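Local coordinates for microcin B17-processing protein McbB (Escherichia coli str. K-12 substr. MG1655, PDB 6GRH) that is needed to process the inactive microcin B17 precursor McbA into the active peptide antibiotic, working in a complex with McbC and McbD, at residues E236-F241 with A272-C277; G189-F194 with V284-A289; N14-E19 with T254-V259; V96-I101 with S138-L143; E146-D151 with M227-L232. One frame throughout, in Å; residues are numbered along the deposited sequence.

Contact 1. Residues E236-F241 with A272-C277; sequences ESERGF and ADLITC
The first turns of helix 236-254 pack here against the end of strand 269-273 of the mixed sheet and the turn after it; Phe241 touches Ala272 at the end of the strand and Leu274 and Cys277 of the turn. Its CG lies anti to the backbone N (chi1 -175°), which carries the ring off the helix toward the strand. The methyl of Ala272 meets the ring at its edge, in the ring plane, with CB 3.8 Å from Phe241 CE2. Leu274 crosses the ring at a slant, its CD2 branch 3.6 Å from Phe241 CD2. From the far end of the turn Cys277 brings CB to 3.9 Å from Phe241 CE1, and its SG stands 4.8 Å from the ring centroid, an oblique sulfur-aromatic contact. Asp273 OD2 accepts from Ile275 N at 2.7 Å, nearly along the C-O axis, an Asx turn, and from Thr276 N at 3.1 Å, from above the carboxylate plane, which extends it to an Asx motif. The contact is also part of a subunit interface. A bend at chi2 (78°) leaves Glu238 CG against Leu274 CD1 while the carboxylate turns to a second copy of McbB, where OE2 forms salt bridges with Arg248 and Lys247; His244 NE2 of that subunit is hydrogen-bonded to Leu274 O.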
# COMPACT_ATOMS: atom_id res chain seq x y z
N GLU B 236 4.35 -33.79 -0.23
CA GLU B 236 4.91 -33.94 1.10
C GLU B 236 5.70 -32.71 1.54
O GLU B 236 5.59 -32.29 2.69
CB GLU B 236 5.78 -35.20 1.24
CG GLU B 236 6.15 -35.55 2.69
CD GLU B 236 7.40 -36.44 2.91
OE1 GLU B 236 7.56 -37.50 2.27
OE2 GLU B 236 8.23 -36.08 3.78
N SER B 237 6.49 -32.11 0.65
CA SER B 237 7.33 -30.99 1.09
C SER B 237 6.49 -29.75 1.45
O SER B 237 6.79 -29.07 2.41
CB SER B 237 8.39 -30.64 0.05
OG SER B 237 7.80 -30.01 -1.07
N GLU B 238 5.42 -29.47 0.69
CA GLU B 238 4.54 -28.35 1.01
C GLU B 238 3.86 -28.57 2.38
O GLU B 238 3.76 -27.65 3.19
CB GLU B 238 3.47 -28.12 -0.05
CG GLU B 238 3.98 -27.48 -1.34
CD GLU B 238 4.71 -28.42 -2.28
OE1 GLU B 238 4.63 -29.67 -2.11
OE2 GLU B 238 5.40 -27.91 -3.18
N ARG B 239 3.43 -29.79 2.63
CA ARG B 239 2.85 -30.14 3.94
C ARG B 239 3.85 -29.95 5.09
O ARG B 239 3.47 -29.43 6.14
CB ARG B 239 2.29 -31.56 3.95
CG ARG B 239 1.09 -31.73 3.06
CD ARG B 239 0.53 -33.13 3.10
NE ARG B 239 -0.67 -33.15 2.26
CZ ARG B 239 -0.74 -33.62 1.02
NH1 ARG B 239 0.31 -34.21 0.41
NH2 ARG B 239 -1.89 -33.55 0.38
N GLY B 240 5.11 -30.33 4.87
CA GLY B 240 6.17 -30.19 5.90
C GLY B 240 6.48 -28.74 6.22
O GLY B 240 6.58 -28.36 7.38
N PHE B 241 6.59 -27.93 5.18
CA PHE B 241 6.77 -26.48 5.30
C PHE B 241 5.62 -25.87 6.08
O PHE B 241 5.84 -25.14 7.05
CB PHE B 241 6.84 -25.91 3.88
CG PHE B 241 7.15 -24.44 3.80
CD1 PHE B 241 8.47 -23.97 3.88
CD2 PHE B 241 6.14 -23.53 3.55
CE1 PHE B 241 8.76 -22.61 3.75
CE2 PHE B 241 6.43 -22.18 3.41
CZ PHE B 241 7.73 -21.71 3.52
N ALA B 272 2.63 -17.33 3.10
CA ALA B 272 3.87 -17.87 2.57
C ALA B 272 3.68 -18.26 1.11
O ALA B 272 2.74 -18.97 0.79
CB ALA B 272 4.32 -19.07 3.38
N ASP B 273 4.54 -17.78 0.23
CA ASP B 273 4.56 -18.25 -1.13
C ASP B 273 5.27 -19.60 -1.17
O ASP B 273 6.45 -19.69 -0.85
CB ASP B 273 5.28 -17.24 -2.03
CG ASP B 273 5.20 -17.61 -3.50
OD1 ASP B 273 4.71 -16.78 -4.30
OD2 ASP B 273 5.62 -18.72 -3.87
N LEU B 274 4.55 -20.66 -1.56
CA LEU B 274 5.11 -22.01 -1.57
C LEU B 274 6.20 -22.26 -2.62
O LEU B 274 6.97 -23.23 -2.51
CB LEU B 274 4.01 -23.06 -1.69
CG LEU B 274 3.09 -23.16 -0.47
CD1 LEU B 274 1.88 -24.03 -0.79
CD2 LEU B 274 3.84 -23.66 0.75
N ILE B 275 6.30 -21.37 -3.62
CA ILE B 275 7.34 -21.46 -4.64
C ILE B 275 8.65 -20.82 -4.14
O ILE B 275 9.69 -21.46 -4.13
CB ILE B 275 6.89 -20.81 -5.97
CG1 ILE B 275 5.50 -21.33 -6.41
CG2 ILE B 275 7.92 -21.07 -7.09
CD1 ILE B 275 5.41 -22.84 -6.53
N THR B 276 8.58 -19.55 -3.77
CA THR B 276 9.77 -18.82 -3.33
C THR B 276 10.10 -19.02 -1.88
O THR B 276 11.19 -18.65 -1.45
CB THR B 276 9.64 -17.28 -3.54
OG1 THR B 276 8.56 -16.79 -2.73
CG2 THR B 276 9.44 -16.97 -4.99
N CYS B 277 9.16 -19.56 -1.11
CA CYS B 277 9.24 -19.68 0.35
C CYS B 277 9.35 -18.38 1.14
O CYS B 277 9.72 -18.41 2.31
CB CYS B 277 10.32 -20.69 0.79
SG CYS B 277 10.27 -22.23 -0.16

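Contact 2. Residues G189-F194 with V284-A289; sequences GTPCHF and VIHWQA. With ZN (zinc ion), chain F.
Pro191 points CG on to the face of the His286 imidazole, 3.8 Å from the ring centroid and 5° off the normal, a CH-pi contact in which the two side chains cross at about a right angle. The same CG lies 3.5 Å from Val284 O, and Pro191 CB meets Val284 CG2. In the plane of the imidazole, at its edge, NE2 gives a weak, bent hydrogen bond to Gly189 O (3.0 Å, 128° at the hydrogen). A water, also at that edge, donates to Thr190 O and lies 3.2 Å from His286 NE2. Next to the proline, Cys192 binds the zinc ion through SG at 2.3 Å; Cys195, Cys290 and Cys292 complete the site. The contact joins the segment carrying Cys192 to the one that runs into Cys290 and Cys292. Cys192 is the N-cap of helix 193-204, Val284 and Trp287 pack on that helix, Phe194 rests on helix 150-160, and segment 284-289 follows strand 279-282 at the edge of the mixed sheet.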
# COMPACT_ATOMS: atom_id res chain seq x y z
N GLY B 189 -11.89 -8.05 19.49
CA GLY B 189 -12.51 -7.37 18.36
C GLY B 189 -11.73 -7.41 17.05
O GLY B 189 -11.88 -6.51 16.23
N THR B 190 -10.90 -8.44 16.86
CA THR B 190 -10.03 -8.56 15.69
C THR B 190 -10.76 -9.22 14.50
O THR B 190 -11.74 -9.94 14.72
CB THR B 190 -8.75 -9.37 15.99
OG1 THR B 190 -9.10 -10.66 16.48
CG2 THR B 190 -7.87 -8.67 17.01
N PRO B 191 -10.28 -8.98 13.26
CA PRO B 191 -10.97 -9.50 12.08
C PRO B 191 -10.95 -11.00 11.95
O PRO B 191 -9.96 -11.63 12.23
CB PRO B 191 -10.20 -8.88 10.90
CG PRO B 191 -9.55 -7.66 11.46
CD PRO B 191 -9.18 -8.07 12.87
N CYS B 192 -12.07 -11.52 11.45
CA CYS B 192 -12.30 -12.92 11.29
C CYS B 192 -11.74 -13.45 9.97
O CYS B 192 -11.16 -12.71 9.20
CB CYS B 192 -13.80 -13.17 11.42
SG CYS B 192 -14.74 -12.89 9.90
N HIS B 193 -11.87 -14.75 9.76
CA HIS B 193 -11.46 -15.37 8.50
C HIS B 193 -12.02 -14.71 7.24
O HIS B 193 -11.31 -14.55 6.24
CB HIS B 193 -11.93 -16.79 8.46
CG HIS B 193 -11.78 -17.43 7.13
ND1 HIS B 193 -10.54 -17.70 6.59
CD2 HIS B 193 -12.70 -17.85 6.23
CE1 HIS B 193 -10.72 -18.27 5.40
NE2 HIS B 193 -12.01 -18.38 5.16
N PHE B 194 -13.29 -14.35 7.27
CA PHE B 194 -13.95 -13.79 6.08
C PHE B 194 -13.38 -12.40 5.76
O PHE B 194 -13.20 -12.05 4.59
CB PHE B 194 -15.48 -13.87 6.23
CG PHE B 194 -15.97 -15.28 6.28
CD1 PHE B 194 -15.92 -16.08 5.14
CD2 PHE B 194 -16.35 -15.85 7.49
CE1 PHE B 194 -16.28 -17.41 5.20
CE2 PHE B 194 -16.75 -17.18 7.55
CZ PHE B 194 -16.70 -17.97 6.41
N VAL B 284 -4.81 -7.16 8.42
CA VAL B 284 -5.93 -6.86 7.51
C VAL B 284 -6.98 -6.03 8.25
O VAL B 284 -7.13 -6.17 9.44
CB VAL B 284 -6.55 -8.12 6.86
CG1 VAL B 284 -5.45 -9.06 6.37
CG2 VAL B 284 -7.51 -8.81 7.80
N ILE B 285 -7.70 -5.21 7.51
CA ILE B 285 -8.84 -4.48 8.05
C ILE B 285 -10.09 -5.37 8.10
O ILE B 285 -10.16 -6.41 7.44
CB ILE B 285 -9.12 -3.18 7.25
CG1 ILE B 285 -9.55 -3.46 5.81
CG2 ILE B 285 -7.89 -2.27 7.24
CD1 ILE B 285 -10.06 -2.25 5.07
N HIS B 286 -11.05 -4.97 8.92
CA HIS B 286 -12.39 -5.58 8.89
C HIS B 286 -13.01 -5.33 7.52
O HIS B 286 -12.90 -4.24 6.97
CB HIS B 286 -13.29 -4.97 9.95
CG HIS B 286 -12.91 -5.32 11.35
ND1 HIS B 286 -12.01 -4.58 12.08
CD2 HIS B 286 -13.31 -6.33 12.15
CE1 HIS B 286 -11.88 -5.13 13.28
NE2 HIS B 286 -12.66 -6.19 13.35
N TRP B 287 -13.58 -6.37 6.92
CA TRP B 287 -14.21 -6.22 5.63
C TRP B 287 -15.55 -5.50 5.85
O TRP B 287 -16.31 -5.84 6.77
CB TRP B 287 -14.39 -7.56 4.97
CG TRP B 287 -15.07 -7.53 3.67
CD1 TRP B 287 -14.86 -6.66 2.65
CD2 TRP B 287 -16.04 -8.47 3.21
NE1 TRP B 287 -15.64 -7.00 1.58
CE2 TRP B 287 -16.37 -8.12 1.90
CE3 TRP B 287 -16.65 -9.60 3.79
CZ2 TRP B 287 -17.30 -8.84 1.14
CZ3 TRP B 287 -17.57 -10.32 3.04
CH2 TRP B 287 -17.88 -9.94 1.73
N GLN B 288 -15.80 -4.49 5.03
CA GLN B 288 -17.01 -3.68 5.17
C GLN B 288 -18.31 -4.49 5.18
O GLN B 288 -19.27 -4.07 5.86
CB GLN B 288 -17.08 -2.60 4.07
CG GLN B 288 -17.09 -3.13 2.65
CD GLN B 288 -16.85 -2.04 1.64
OE1 GLN B 288 -17.20 -0.86 1.87
NE2 GLN B 288 -16.23 -2.39 0.52
N ALA B 289 -18.37 -5.58 4.40
CA ALA B 289 -19.57 -6.40 4.34
C ALA B 289 -19.62 -7.56 5.32
O ALA B 289 -20.56 -8.35 5.26
CB ALA B 289 -19.79 -6.94 2.94
ZN ZN F . -15.02 -10.60 9.59
O HOH W 1 -14.14 -8.73 14.65

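Contact 3. Residues N14-E19 with T254-V259; sequences NILPFE and TGTSLV
With CG beside the backbone N in both leucines (chi1 -56° in Leu16, -64° in Leu258), the two side chains slide past each other in opposite directions, CD2 of Leu16 coming 3.7 Å from CD2 of Leu258. That methyl of Leu258 also touches the ring methylene CD of Pro17, at 3.8 Å. Thr256 is turned with CG2 anti to its N, so the methyl packs on Leu16 CD2 at 3.7 Å and on the CB of Asn14, while OG1 faces a water. The water lies 2.7 Å from Thr256 OG1 and donates to Ile15 O at 2.8 Å, bridging the backbone carbonyl of Ile15 and the Thr256 hydroxyl. Asn14 OD1 is hydrogen-bonded to Thr89. The contact joins strand 13-23 of the antiparallel N-terminal sheet to the loop leaving helix 236-254, with Leu258 also packing on Ile275 of a second copy of McbB. As no direct hydrogen bond links the segments, the seam rests on a few methyl contacts and one water bridge.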
# COMPACT_ATOMS: atom_id res chain seq x y z
N ASN B 14 11.41 -23.10 31.10
CA ASN B 14 11.39 -23.55 29.69
C ASN B 14 12.79 -23.98 29.32
O ASN B 14 13.73 -23.25 29.60
CB ASN B 14 10.96 -22.42 28.75
CG ASN B 14 9.69 -21.75 29.22
OD1 ASN B 14 9.68 -20.57 29.61
ND2 ASN B 14 8.63 -22.51 29.28
N ILE B 15 12.92 -25.16 28.72
CA ILE B 15 14.21 -25.64 28.19
C ILE B 15 14.32 -25.18 26.73
O ILE B 15 13.44 -25.45 25.92
CB ILE B 15 14.37 -27.17 28.33
CG1 ILE B 15 14.23 -27.57 29.80
CG2 ILE B 15 15.71 -27.66 27.82
CD1 ILE B 15 14.14 -29.07 30.02
N LEU B 16 15.40 -24.48 26.42
CA LEU B 16 15.58 -23.84 25.12
C LEU B 16 16.38 -24.76 24.22
O LEU B 16 16.88 -25.77 24.67
CB LEU B 16 16.27 -22.47 25.28
CG LEU B 16 15.56 -21.51 26.22
CD1 LEU B 16 16.42 -20.31 26.61
CD2 LEU B 16 14.25 -21.04 25.60
N PRO B 17 16.48 -24.45 22.92
CA PRO B 17 17.28 -25.34 22.06
C PRO B 17 18.78 -25.32 22.38
O PRO B 17 19.37 -24.24 22.48
CB PRO B 17 17.04 -24.78 20.64
CG PRO B 17 15.73 -24.06 20.75
CD PRO B 17 15.79 -23.43 22.12
N PHE B 18 19.37 -26.49 22.51
CA PHE B 18 20.82 -26.60 22.69
C PHE B 18 21.30 -27.99 22.36
O PHE B 18 20.49 -28.92 22.26
CB PHE B 18 21.22 -26.22 24.12
CG PHE B 18 20.84 -27.24 25.16
CD1 PHE B 18 19.56 -27.28 25.68
CD2 PHE B 18 21.78 -28.16 25.62
CE1 PHE B 18 19.22 -28.22 26.65
CE2 PHE B 18 21.44 -29.08 26.59
CZ PHE B 18 20.15 -29.12 27.10
N GLU B 19 22.61 -28.14 22.18
CA GLU B 19 23.24 -29.45 22.14
C GLU B 19 24.40 -29.47 23.13
O GLU B 19 25.01 -28.43 23.42
CB GLU B 19 23.74 -29.83 20.73
CG GLU B 19 22.68 -29.93 19.63
CD GLU B 19 21.68 -31.08 19.79
OE1 GLU B 19 22.02 -32.14 20.36
OE2 GLU B 19 20.51 -30.91 19.37
N THR B 254 1.58 -19.07 22.09
CA THR B 254 1.31 -19.83 23.32
C THR B 254 2.48 -20.64 23.84
O THR B 254 2.36 -21.25 24.90
CB THR B 254 0.14 -20.85 23.12
OG1 THR B 254 0.52 -21.85 22.15
CG2 THR B 254 -1.12 -20.14 22.67
N GLY B 255 3.59 -20.71 23.12
CA GLY B 255 4.65 -21.64 23.49
C GLY B 255 5.88 -20.94 24.05
O GLY B 255 5.83 -19.80 24.54
N THR B 256 7.01 -21.62 23.96
CA THR B 256 8.27 -21.06 24.43
C THR B 256 8.73 -19.98 23.45
O THR B 256 9.12 -20.28 22.31
CB THR B 256 9.33 -22.18 24.54
OG1 THR B 256 8.87 -23.12 25.51
CG2 THR B 256 10.69 -21.62 24.93
N SER B 257 8.64 -18.75 23.89
CA SER B 257 8.99 -17.61 23.03
C SER B 257 10.51 -17.58 22.86
O SER B 257 11.25 -17.59 23.85
CB SER B 257 8.48 -16.30 23.66
OG SER B 257 8.85 -15.18 22.85
N LEU B 258 10.97 -17.65 21.61
CA LEU B 258 12.39 -17.55 21.30
C LEU B 258 12.80 -16.16 20.72
O LEU B 258 13.90 -15.68 20.96
CB LEU B 258 12.76 -18.67 20.33
CG LEU B 258 12.61 -20.09 20.87
CD1 LEU B 258 12.87 -21.09 19.76
CD2 LEU B 258 13.55 -20.31 22.03
N VAL B 259 11.90 -15.55 19.97
CA VAL B 259 12.13 -14.22 19.38
C VAL B 259 10.85 -13.45 19.68
O VAL B 259 9.78 -13.88 19.27
CB VAL B 259 12.33 -14.34 17.86
CG1 VAL B 259 12.39 -12.95 17.19
CG2 VAL B 259 13.62 -15.10 17.56
O HOH W 2 10.70 -25.06 25.29

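Contact 4. Residues V96-I101 with S138-L143; sequences VNSVII and STLIWL
Ile101 and Ile141 meet through methyls, CD1 of Ile101 lying 3.7 Å from CG2 of Ile141, and on the same face Val99 CG2 lies 3.9 Å from Ile141 CG1. Further along, Leu143 turns its CD1 back to Ile101 CG2. Residues of helix 150-160 cover this face: Ile156 touches Ile101 and Leu143, Phe160 touches Ile141. On the other face Ile100 and Trp142 lie side by side, pointing the same way, and Leu250 of helix 236-254 packs on Trp142, Leu140 and Ser98. The two strands are parallel neighbours, their axes 4.6 Å apart and 20° askew, the second and third strands of a mixed sheet sandwiched between helices, with 122-127 on the outer side of 97-102. Their backbones exchange bonds in both directions: Trp142 N to Val99 O at 2.9 Å, Ile101 N to Trp142 O at 2.7 Å, Val99 N to Leu140 O and Leu140 N to Asn97 O. Just before the strands, Val96 N donates to Ser138 O at 2.9 Å. Toward this end the side chains turn polar: Asn97 OD1 is hydrogen-bonded to Ser123 of strand 122-127 and Thr139 OG1 to Ser136 O.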
# COMPACT_ATOMS: atom_id res chain seq x y z
N VAL B 96 -5.35 -20.89 27.54
CA VAL B 96 -4.80 -21.91 28.43
C VAL B 96 -4.53 -23.22 27.69
O VAL B 96 -3.87 -24.10 28.23
CB VAL B 96 -5.72 -22.18 29.63
CG1 VAL B 96 -5.99 -20.88 30.40
CG2 VAL B 96 -7.03 -22.87 29.24
N ASN B 97 -5.07 -23.35 26.49
CA ASN B 97 -4.95 -24.53 25.70
C ASN B 97 -5.20 -24.21 24.22
O ASN B 97 -5.89 -23.24 23.93
CB ASN B 97 -6.04 -25.46 26.20
CG ASN B 97 -6.09 -26.74 25.44
OD1 ASN B 97 -7.16 -27.19 25.03
ND2 ASN B 97 -4.90 -27.33 25.20
N SER B 98 -4.62 -25.01 23.33
CA SER B 98 -4.93 -25.01 21.91
C SER B 98 -5.51 -26.36 21.44
O SER B 98 -5.20 -27.42 22.01
CB SER B 98 -3.67 -24.70 21.12
OG SER B 98 -3.26 -23.36 21.30
N VAL B 99 -6.36 -26.30 20.41
CA VAL B 99 -6.82 -27.50 19.71
C VAL B 99 -6.60 -27.25 18.23
O VAL B 99 -6.70 -26.13 17.77
CB VAL B 99 -8.29 -27.85 19.99
CG1 VAL B 99 -8.49 -28.22 21.44
CG2 VAL B 99 -9.26 -26.74 19.64
N ILE B 100 -6.30 -28.31 17.49
CA ILE B 100 -6.20 -28.25 16.05
C ILE B 100 -7.37 -29.03 15.46
O ILE B 100 -7.57 -30.20 15.80
CB ILE B 100 -4.87 -28.80 15.53
CG1 ILE B 100 -3.74 -27.93 16.06
CG2 ILE B 100 -4.86 -28.82 13.99
CD1 ILE B 100 -2.37 -28.44 15.69
N ILE B 101 -8.20 -28.35 14.66
CA ILE B 101 -9.33 -28.97 13.97
C ILE B 101 -8.95 -29.02 12.50
O ILE B 101 -8.51 -27.99 11.92
CB ILE B 101 -10.67 -28.22 14.18
CG1 ILE B 101 -11.02 -28.12 15.67
CG2 ILE B 101 -11.78 -28.93 13.44
CD1 ILE B 101 -12.30 -27.37 16.03
N SER B 138 -11.37 -20.41 27.14
CA SER B 138 -10.05 -19.85 26.90
C SER B 138 -9.15 -20.74 26.04
O SER B 138 -7.97 -20.88 26.33
CB SER B 138 -9.35 -19.50 28.22
OG SER B 138 -10.20 -18.70 29.01
N THR B 139 -9.71 -21.31 24.98
CA THR B 139 -8.97 -22.17 24.07
C THR B 139 -8.74 -21.46 22.75
O THR B 139 -9.66 -20.80 22.23
CB THR B 139 -9.78 -23.44 23.79
OG1 THR B 139 -10.00 -24.12 25.02
CG2 THR B 139 -9.09 -24.35 22.81
N LEU B 140 -7.51 -21.57 22.23
CA LEU B 140 -7.21 -21.17 20.85
C LEU B 140 -7.56 -22.33 19.92
O LEU B 140 -7.05 -23.44 20.07
CB LEU B 140 -5.74 -20.79 20.70
CG LEU B 140 -5.21 -20.37 19.32
CD1 LEU B 140 -5.88 -19.10 18.83
CD2 LEU B 140 -3.71 -20.19 19.37
N ILE B 141 -8.45 -22.08 18.97
CA ILE B 141 -8.83 -23.08 18.00
C ILE B 141 -8.11 -22.81 16.68
O ILE B 141 -8.36 -21.77 16.03
CB ILE B 141 -10.37 -23.10 17.78
CG1 ILE B 141 -11.09 -23.33 19.11
CG2 ILE B 141 -10.74 -24.12 16.72
CD1 ILE B 141 -12.60 -23.28 19.03
N TRP B 142 -7.23 -23.74 16.29
CA TRP B 142 -6.58 -23.69 15.00
C TRP B 142 -7.34 -24.57 14.02
O TRP B 142 -7.40 -25.77 14.20
CB TRP B 142 -5.12 -24.15 15.10
CG TRP B 142 -4.34 -23.79 13.85
CD1 TRP B 142 -4.61 -24.21 12.56
CD2 TRP B 142 -3.21 -22.93 13.76
NE1 TRP B 142 -3.70 -23.68 11.69
CE2 TRP B 142 -2.85 -22.86 12.38
CE3 TRP B 142 -2.46 -22.21 14.69
CZ2 TRP B 142 -1.78 -22.10 11.92
CZ3 TRP B 142 -1.39 -21.44 14.24
CH2 TRP B 142 -1.07 -21.39 12.85
N LEU B 143 -7.93 -23.97 12.98
CA LEU B 143 -8.62 -24.72 11.94
C LEU B 143 -7.76 -24.77 10.69
O LEU B 143 -7.51 -23.74 10.09
CB LEU B 143 -9.96 -24.08 11.64
CG LEU B 143 -10.80 -24.61 10.49
CD1 LEU B 143 -11.17 -26.08 10.65
CD2 LEU B 143 -12.06 -23.74 10.38

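Contact 5. Residues E146-D151 with M227-L232; sequences ENYHSD and MTLPAL
One face of the Tyr148 ring carries Leu229, whose CD1 lies 3.7 Å from the ring centroid and is offset toward the rim, a CH-pi contact. Leu229 CG comes to 3.5 Å from Tyr148 CD2, and Thr228 CA sits at the ring's edge. The imidazole of His149 has Met227 O over one face and Asp151 N in its plane at the edge. This is the N-terminal cap of helix 150-160: His149 is the N-cap residue, and its ND1 accepts from Asp151 N at 3.1 Å (156° at the hydrogen), which helps set the rotation of the ring and is consistent with ND1 being unprotonated. The loop 227-232 then binds the start of the helix through its backbone. Ser150 N donates to Met227 O at 3.0 Å, nearly straight on to the carbonyl oxygen, and Met227 N donates to Ser150 OG, also at 3.0 Å; chi1 of 59° sets that hydroxyl between the backbone N and the carbonyl carbon, facing the loop. Tyr148 OH is hydrogen-bonded to His193 NE2, and Ile197, on the same helix 193-204, packs against Tyr148, Met227 and Leu229. Thr228 CG2 approaches His149 CD2 obliquely at 3.7 Å. A water ties the two backbones together once more, donating to Tyr148 O at 2.8 Å and accepting from Leu229 N.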
# COMPACT_ATOMS: atom_id res chain seq x y z
N GLU B 146 -6.95 -28.40 4.07
CA GLU B 146 -6.44 -28.66 2.71
C GLU B 146 -7.54 -28.50 1.67
O GLU B 146 -7.32 -27.93 0.60
CB GLU B 146 -5.81 -30.05 2.59
CG GLU B 146 -4.42 -30.09 3.14
CD GLU B 146 -3.58 -31.30 2.76
OE1 GLU B 146 -3.91 -32.07 1.82
OE2 GLU B 146 -2.53 -31.44 3.41
N ASN B 147 -8.73 -29.01 1.97
CA ASN B 147 -9.85 -28.89 1.07
C ASN B 147 -10.81 -27.85 1.63
O ASN B 147 -11.69 -28.16 2.43
CB ASN B 147 -10.47 -30.24 0.84
CG ASN B 147 -9.46 -31.24 0.33
OD1 ASN B 147 -8.74 -30.97 -0.65
ND2 ASN B 147 -9.34 -32.39 1.01
N TYR B 148 -10.61 -26.61 1.20
CA TYR B 148 -11.32 -25.47 1.78
C TYR B 148 -12.79 -25.44 1.33
O TYR B 148 -13.10 -25.72 0.20
CB TYR B 148 -10.63 -24.18 1.37
CG TYR B 148 -11.34 -22.96 1.86
CD1 TYR B 148 -11.04 -22.43 3.10
CD2 TYR B 148 -12.34 -22.36 1.09
CE1 TYR B 148 -11.74 -21.33 3.58
CE2 TYR B 148 -13.03 -21.26 1.54
CZ TYR B 148 -12.73 -20.74 2.79
OH TYR B 148 -13.39 -19.64 3.22
N HIS B 149 -13.68 -25.12 2.25
CA HIS B 149 -15.03 -24.68 1.92
C HIS B 149 -15.41 -23.71 3.02
O HIS B 149 -15.18 -24.02 4.20
CB HIS B 149 -16.04 -25.83 1.83
CG HIS B 149 -17.30 -25.45 1.11
ND1 HIS B 149 -18.19 -24.53 1.62
CD2 HIS B 149 -17.79 -25.82 -0.10
CE1 HIS B 149 -19.18 -24.35 0.76
NE2 HIS B 149 -18.96 -25.12 -0.30
N SER B 150 -15.98 -22.56 2.65
CA SER B 150 -16.40 -21.54 3.61
C SER B 150 -17.41 -22.01 4.64
O SER B 150 -17.38 -21.52 5.76
CB SER B 150 -16.95 -20.29 2.89
OG SER B 150 -18.06 -20.60 2.07
N ASP B 151 -18.31 -22.92 4.26
CA ASP B 151 -19.25 -23.55 5.20
C ASP B 151 -18.59 -24.22 6.41
O ASP B 151 -19.18 -24.25 7.48
CB ASP B 151 -20.13 -24.60 4.50
CG ASP B 151 -21.28 -23.99 3.71
OD1 ASP B 151 -21.51 -22.76 3.77
OD2 ASP B 151 -21.98 -24.76 3.03
N MET B 227 -18.07 -20.46 -0.89
CA MET B 227 -17.01 -20.66 -1.86
C MET B 227 -15.97 -21.70 -1.49
O MET B 227 -15.77 -22.05 -0.32
CB MET B 227 -16.28 -19.36 -2.08
CG MET B 227 -15.97 -18.65 -0.79
SD MET B 227 -14.61 -17.57 -1.17
CE MET B 227 -14.39 -16.82 0.45
N THR B 228 -15.31 -22.16 -2.54
CA THR B 228 -14.11 -22.95 -2.47
C THR B 228 -12.99 -22.07 -3.03
O THR B 228 -13.26 -20.96 -3.52
CB THR B 228 -14.27 -24.21 -3.33
OG1 THR B 228 -14.54 -23.82 -4.67
CG2 THR B 228 -15.43 -25.08 -2.81
N LEU B 229 -11.75 -22.54 -2.97
CA LEU B 229 -10.60 -21.74 -3.40
C LEU B 229 -9.68 -22.55 -4.30
O LEU B 229 -9.32 -23.66 -3.92
CB LEU B 229 -9.79 -21.29 -2.19
CG LEU B 229 -10.48 -20.40 -1.16
CD1 LEU B 229 -9.58 -20.21 0.06
CD2 LEU B 229 -10.88 -19.06 -1.77
N PRO B 230 -9.29 -22.00 -5.46
CA PRO B 230 -8.29 -22.68 -6.26
C PRO B 230 -6.89 -22.65 -5.56
O PRO B 230 -6.55 -21.69 -4.85
CB PRO B 230 -8.30 -21.91 -7.59
CG PRO B 230 -8.70 -20.54 -7.21
CD PRO B 230 -9.62 -20.66 -6.02
N ALA B 231 -6.14 -23.73 -5.73
CA ALA B 231 -4.80 -23.86 -5.15
C ALA B 231 -4.02 -24.94 -5.84
O ALA B 231 -4.60 -25.82 -6.45
CB ALA B 231 -4.87 -24.18 -3.67
N LEU B 232 -2.69 -24.87 -5.76
CA LEU B 232 -1.84 -25.89 -6.36
C LEU B 232 -1.93 -27.15 -5.51
O LEU B 232 -2.17 -27.09 -4.31
CB LEU B 232 -0.38 -25.43 -6.46
CG LEU B 232 0.04 -24.52 -7.63
CD1 LEU B 232 1.55 -24.49 -7.70
CD2 LEU B 232 -0.54 -24.94 -8.97
O HOH W 3 -11.40 -25.36 -2.00

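In the fold
Contact 4 lies nearest the chain's centre, about 10 Å from it, near one edge of the mixed sheet; contact 1 reaches the same sheet at strand 269-273. Contacts 2 and 5 meet directly: their centres are about 19 Å apart, and Phe194 CZ packs 3.7 Å from Ser150 O. Only contact 2 holds a zinc ligand, though Met227 of contact 5 comes within about 11 Å of the zinc ion. Contact 5 also joins contact 1 by a salt bridge, Arg239 NE to Glu146 OE2 at 2.8 Å. Contact 3, its centre about 32 Å from that of contact 2, touches contact 4 through Thr254. Contacts 1 and 3 both touch a second McbB subunit.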